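Local structure of uncharacterized protein (Bacteroides ovatus, 4QEY) at residues V12-F26 against G90-N103. The protein is of unknown function but belongs to a family of lipoproteins related to PLAT/LH2 and C2 domains, which suggests a possible role in binding calcium or lipid. Sequence-based numbering, arbitrary orientation.
Sequences VHKIVVEQSGNTDDF and GKKLKISVIAYIDN. With EDO (1,2-ethanediol), chain L; EDO (1,2-ethanediol), chain O; EDO (1,2-ethanediol), chain N; EDO (1,2-ethanediol), chain M.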
# COMPACT_ATOMS: atom_id res chain seq x y z
N VAL A 12 8.62 -8.84 11.31
CA VAL A 12 8.09 -8.93 9.95
C VAL A 12 7.20 -7.71 9.72
O VAL A 12 6.07 -7.65 10.22
CB VAL A 12 7.35 -10.27 9.65
CG1 VAL A 12 6.78 -10.29 8.22
CG2 VAL A 12 8.26 -11.47 9.87
N HIS A 13 7.74 -6.72 9.00
CA HIS A 13 7.04 -5.51 8.60
C HIS A 13 6.24 -5.82 7.35
O HIS A 13 6.79 -6.36 6.40
CB HIS A 13 8.02 -4.34 8.39
CG HIS A 13 8.59 -3.81 9.66
ND1 HIS A 13 8.27 -2.55 10.12
CD2 HIS A 13 9.40 -4.40 10.56
CE1 HIS A 13 8.93 -2.40 11.25
NE2 HIS A 13 9.62 -3.48 11.56
N LYS A 14 4.91 -5.56 7.40
CA LYS A 14 3.98 -5.88 6.33
C LYS A 14 2.97 -4.76 6.14
O LYS A 14 2.50 -4.18 7.11
CB LYS A 14 3.26 -7.20 6.67
CG LYS A 14 2.22 -7.73 5.68
CD LYS A 14 1.61 -8.99 6.24
CE LYS A 14 0.57 -9.64 5.38
NZ LYS A 14 0.04 -10.86 6.05
N ILE A 15 2.64 -4.45 4.88
CA ILE A 15 1.63 -3.45 4.54
C ILE A 15 0.69 -4.10 3.52
O ILE A 15 1.14 -4.64 2.50
CB ILE A 15 2.20 -2.09 4.05
CG1 ILE A 15 3.06 -1.40 5.15
CG2 ILE A 15 1.05 -1.17 3.61
CD1 ILE A 15 3.72 -0.07 4.79
N VAL A 16 -0.61 -4.08 3.83
CA VAL A 16 -1.67 -4.60 2.97
C VAL A 16 -2.48 -3.41 2.45
O VAL A 16 -2.92 -2.55 3.23
CB VAL A 16 -2.55 -5.65 3.69
CG1 VAL A 16 -3.63 -6.21 2.75
CG2 VAL A 16 -1.71 -6.79 4.25
N VAL A 17 -2.64 -3.35 1.12
CA VAL A 17 -3.44 -2.34 0.43
C VAL A 17 -4.66 -3.07 -0.14
O VAL A 17 -4.53 -4.12 -0.77
CB VAL A 17 -2.63 -1.56 -0.66
CG1 VAL A 17 -3.49 -0.49 -1.34
CG2 VAL A 17 -1.38 -0.92 -0.05
N GLU A 18 -5.86 -2.54 0.16
CA GLU A 18 -7.13 -3.08 -0.32
C GLU A 18 -7.92 -1.98 -1.01
O GLU A 18 -7.92 -0.84 -0.56
CB GLU A 18 -7.95 -3.70 0.80
CG GLU A 18 -7.44 -5.03 1.30
CD GLU A 18 -8.32 -5.76 2.30
OE1 GLU A 18 -9.29 -5.16 2.81
OE2 GLU A 18 -8.03 -6.95 2.58
N GLN A 19 -8.61 -2.34 -2.11
CA GLN A 19 -9.46 -1.41 -2.84
C GLN A 19 -10.82 -2.04 -3.10
O GLN A 19 -10.93 -3.25 -3.30
CB GLN A 19 -8.82 -0.96 -4.17
CG GLN A 19 -8.57 -2.08 -5.19
CD GLN A 19 -8.15 -1.54 -6.52
OE1 GLN A 19 -8.43 -0.41 -6.86
NE2 GLN A 19 -7.47 -2.37 -7.30
N SER A 20 -11.87 -1.21 -3.11
CA SER A 20 -13.24 -1.63 -3.40
C SER A 20 -13.99 -0.44 -4.02
O SER A 20 -13.50 0.68 -3.98
CB SER A 20 -13.95 -2.17 -2.16
OG SER A 20 -14.12 -1.22 -1.12
N GLY A 21 -15.14 -0.72 -4.62
CA GLY A 21 -15.96 0.29 -5.27
C GLY A 21 -15.85 0.21 -6.77
O GLY A 21 -15.74 -0.88 -7.34
N ASN A 22 -15.85 1.39 -7.40
CA ASN A 22 -15.76 1.53 -8.85
C ASN A 22 -14.32 1.45 -9.28
O ASN A 22 -13.80 2.42 -9.84
CB ASN A 22 -16.41 2.85 -9.27
CG ASN A 22 -17.86 2.97 -8.90
OD1 ASN A 22 -18.26 3.90 -8.23
ND2 ASN A 22 -18.68 2.01 -9.30
N THR A 23 -13.68 0.30 -9.04
CA THR A 23 -12.24 0.07 -9.27
C THR A 23 -11.86 0.25 -10.76
O THR A 23 -10.72 0.60 -11.05
CB THR A 23 -11.81 -1.32 -8.76
OG1 THR A 23 -12.64 -2.30 -9.39
CG2 THR A 23 -11.88 -1.45 -7.23
N ASP A 24 -12.80 0.08 -11.68
CA ASP A 24 -12.53 0.23 -13.11
C ASP A 24 -12.40 1.70 -13.54
O ASP A 24 -11.84 1.98 -14.61
CB ASP A 24 -13.65 -0.45 -13.92
CG ASP A 24 -13.72 -1.96 -13.76
OD1 ASP A 24 -12.73 -2.56 -13.25
OD2 ASP A 24 -14.74 -2.56 -14.19
N ASP A 25 -12.90 2.64 -12.70
CA ASP A 25 -12.90 4.07 -13.01
C ASP A 25 -11.72 4.84 -12.36
O ASP A 25 -11.69 6.06 -12.40
CB ASP A 25 -14.23 4.67 -12.52
CG ASP A 25 -15.42 4.12 -13.26
OD1 ASP A 25 -15.40 4.13 -14.51
OD2 ASP A 25 -16.38 3.69 -12.60
N PHE A 26 -10.75 4.12 -11.83
CA PHE A 26 -9.56 4.68 -11.21
C PHE A 26 -8.34 3.89 -11.63
O PHE A 26 -8.48 2.79 -12.15
CB PHE A 26 -9.70 4.65 -9.66
CG PHE A 26 -10.83 5.48 -9.09
CD1 PHE A 26 -12.10 4.94 -8.94
CD2 PHE A 26 -10.61 6.79 -8.68
CE1 PHE A 26 -13.14 5.71 -8.41
CE2 PHE A 26 -11.66 7.57 -8.17
CZ PHE A 26 -12.91 7.02 -8.03
N GLY A 90 -19.35 11.14 -9.18
CA GLY A 90 -19.93 10.21 -8.22
C GLY A 90 -19.37 8.81 -8.19
O GLY A 90 -19.91 7.97 -7.46
N LYS A 91 -18.32 8.51 -8.98
CA LYS A 91 -17.64 7.22 -8.97
C LYS A 91 -16.78 7.16 -7.71
O LYS A 91 -16.06 8.11 -7.43
CB LYS A 91 -16.83 6.98 -10.25
CG LYS A 91 -17.66 6.97 -11.54
CD LYS A 91 -18.64 5.81 -11.62
CE LYS A 91 -19.25 5.66 -12.99
NZ LYS A 91 -20.08 4.43 -13.08
N LYS A 92 -16.92 6.10 -6.91
CA LYS A 92 -16.23 6.00 -5.63
C LYS A 92 -15.21 4.87 -5.58
O LYS A 92 -15.45 3.78 -6.10
CB LYS A 92 -17.23 5.78 -4.46
CG LYS A 92 -18.30 6.87 -4.29
CD LYS A 92 -19.18 6.62 -3.07
CE LYS A 92 -20.19 7.73 -2.88
NZ LYS A 92 -20.97 7.58 -1.62
N LEU A 93 -14.09 5.15 -4.90
CA LEU A 93 -13.05 4.19 -4.62
C LEU A 93 -12.76 4.23 -3.15
O LEU A 93 -12.52 5.30 -2.60
CB LEU A 93 -11.76 4.38 -5.43
CG LEU A 93 -10.77 3.19 -5.34
CD1 LEU A 93 -11.24 2.03 -6.18
CD2 LEU A 93 -9.40 3.58 -5.80
N LYS A 94 -12.78 3.06 -2.51
CA LYS A 94 -12.45 2.88 -1.11
C LYS A 94 -11.09 2.23 -1.02
O LYS A 94 -10.86 1.21 -1.68
CB LYS A 94 -13.52 2.05 -0.37
CG LYS A 94 -14.50 2.78 0.49
CD LYS A 94 -15.25 1.74 1.30
CE LYS A 94 -16.41 2.33 2.07
NZ LYS A 94 -17.23 1.28 2.72
N ILE A 95 -10.18 2.84 -0.26
CA ILE A 95 -8.81 2.35 -0.06
C ILE A 95 -8.55 2.13 1.41
O ILE A 95 -8.86 3.01 2.22
CB ILE A 95 -7.78 3.35 -0.67
CG1 ILE A 95 -7.88 3.46 -2.21
CG2 ILE A 95 -6.33 3.08 -0.23
CD1 ILE A 95 -7.50 2.19 -3.01
N SER A 96 -7.98 0.98 1.76
CA SER A 96 -7.52 0.73 3.12
C SER A 96 -6.05 0.33 3.05
O SER A 96 -5.67 -0.49 2.20
CB SER A 96 -8.36 -0.29 3.87
OG SER A 96 -8.09 -1.63 3.50
N VAL A 97 -5.21 0.98 3.86
CA VAL A 97 -3.78 0.69 3.94
C VAL A 97 -3.51 0.29 5.39
O VAL A 97 -3.65 1.12 6.28
CB VAL A 97 -2.87 1.86 3.46
CG1 VAL A 97 -1.42 1.41 3.40
CG2 VAL A 97 -3.32 2.41 2.10
N ILE A 98 -3.21 -1.00 5.63
CA ILE A 98 -3.00 -1.49 7.00
C ILE A 98 -1.55 -1.99 7.14
O ILE A 98 -1.09 -2.84 6.36
CB ILE A 98 -4.01 -2.58 7.44
CG1 ILE A 98 -5.47 -2.14 7.15
CG2 ILE A 98 -3.84 -2.85 8.93
CD1 ILE A 98 -6.50 -3.25 7.26
N ALA A 99 -0.85 -1.44 8.14
CA ALA A 99 0.54 -1.75 8.45
C ALA A 99 0.63 -2.66 9.67
O ALA A 99 -0.08 -2.45 10.67
CB ALA A 99 1.32 -0.46 8.70
N TYR A 100 1.49 -3.68 9.58
CA TYR A 100 1.70 -4.68 10.62
C TYR A 100 3.18 -4.88 10.94
O TYR A 100 4.04 -4.66 10.08
CB TYR A 100 1.11 -6.05 10.19
CG TYR A 100 -0.34 -6.07 9.76
CD1 TYR A 100 -0.69 -5.86 8.42
CD2 TYR A 100 -1.35 -6.39 10.66
CE1 TYR A 100 -2.02 -5.91 8.01
CE2 TYR A 100 -2.69 -6.44 10.26
CZ TYR A 100 -3.02 -6.21 8.93
OH TYR A 100 -4.32 -6.24 8.50
N ILE A 101 3.46 -5.31 12.17
CA ILE A 101 4.77 -5.75 12.66
C ILE A 101 4.48 -7.05 13.39
O ILE A 101 3.80 -7.02 14.42
CB ILE A 101 5.60 -4.73 13.49
CG1 ILE A 101 5.76 -3.37 12.76
CG2 ILE A 101 6.97 -5.33 13.84
CD1 ILE A 101 6.37 -2.22 13.65
N ASP A 102 4.90 -8.18 12.79
CA ASP A 102 4.68 -9.54 13.30
C ASP A 102 3.16 -9.80 13.49
O ASP A 102 2.71 -10.25 14.54
CB ASP A 102 5.46 -9.82 14.61
CG ASP A 102 6.96 -9.82 14.46
OD1 ASP A 102 7.46 -10.34 13.43
OD2 ASP A 102 7.65 -9.39 15.40
N ASN A 103 2.37 -9.47 12.43
CA ASN A 103 0.91 -9.65 12.31
C ASN A 103 0.12 -8.87 13.42
O ASN A 103 -1.06 -9.16 13.67
CB ASN A 103 0.54 -11.15 12.33
CG ASN A 103 1.08 -11.91 11.13
OD1 ASN A 103 1.05 -11.45 9.97
ND2 ASN A 103 1.62 -13.09 11.39
C1 EDO L . -7.97 -0.03 -9.92
O1 EDO L . -8.80 0.82 -9.18
C2 EDO L . -6.77 0.82 -10.34
O2 EDO L . -5.82 0.08 -11.08
C1 EDO O . -2.99 -10.54 8.96
O1 EDO O . -3.13 -10.09 7.62
C2 EDO O . -1.74 -9.89 9.55
O2 EDO O . -0.64 -10.22 8.71
C1 EDO N . -11.78 -1.22 1.97
O1 EDO N . -11.40 -0.90 0.64
C2 EDO N . -11.25 -2.65 2.26
O2 EDO N . -11.75 -3.63 1.34
C1 EDO M . -8.40 -0.64 -13.54
O1 EDO M . -9.05 0.63 -13.55
C2 EDO M . -7.05 -0.61 -14.32
O2 EDO M . -6.16 0.33 -13.73
O HOH W 1 3.61 -8.91 9.63
O HOH W 2 -5.64 -2.91 4.04
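With chi1 at -168°, Leu93 swings CG away from its own N and brings CD1 up against Thr23 CG2, while Phe26 turns its ring back beside its N (chi1 -63°); the Phe26 and Leu93 side chains run alongside each other, pointing opposite ways. Leu93 CB ends up over one face of the Phe26 ring, 3.6 Å from the centroid, in a CH-pi contact. At the ring's edge, Phe26 CZ lies 3.4 Å from Lys91 O. With an alanine at Phe26 the ring would be lost, probably leaving Leu93 CB without its aromatic partner and a gap beside Val82 on strand 73-84. Just beyond strand 13-21, Asn22 continues the pairing through its side chain: Lys92 N donates to a lone pair of Asn22 OD1 at 2.9 Å, and Asn22 N returns a bond to Lys92 O. Strands 13-21 and 92-101 run antiparallel as the central pair of a four-stranded sheet, one layer of a beta sandwich; Lys14-Tyr100, Val16-Ile98, Glu18-Ser96 and Ser20-Lys94 are the hydrogen-bonded pairs. Ile15, Val17 and Val97 face the interior, with Ile15 CG2 3.6 Å from Val97 CG1 and Met76 and Cys78 of the other layer beyond. On the other face, water 2 bridges Val16 O and Ser96 OG. At the far end Ile101 CG1 sits over the His13 ring, whose ND1 and NE2 bond to Thr128 and Thr9. Val12 N meets Asp102 OD1 from above the carboxylate plane.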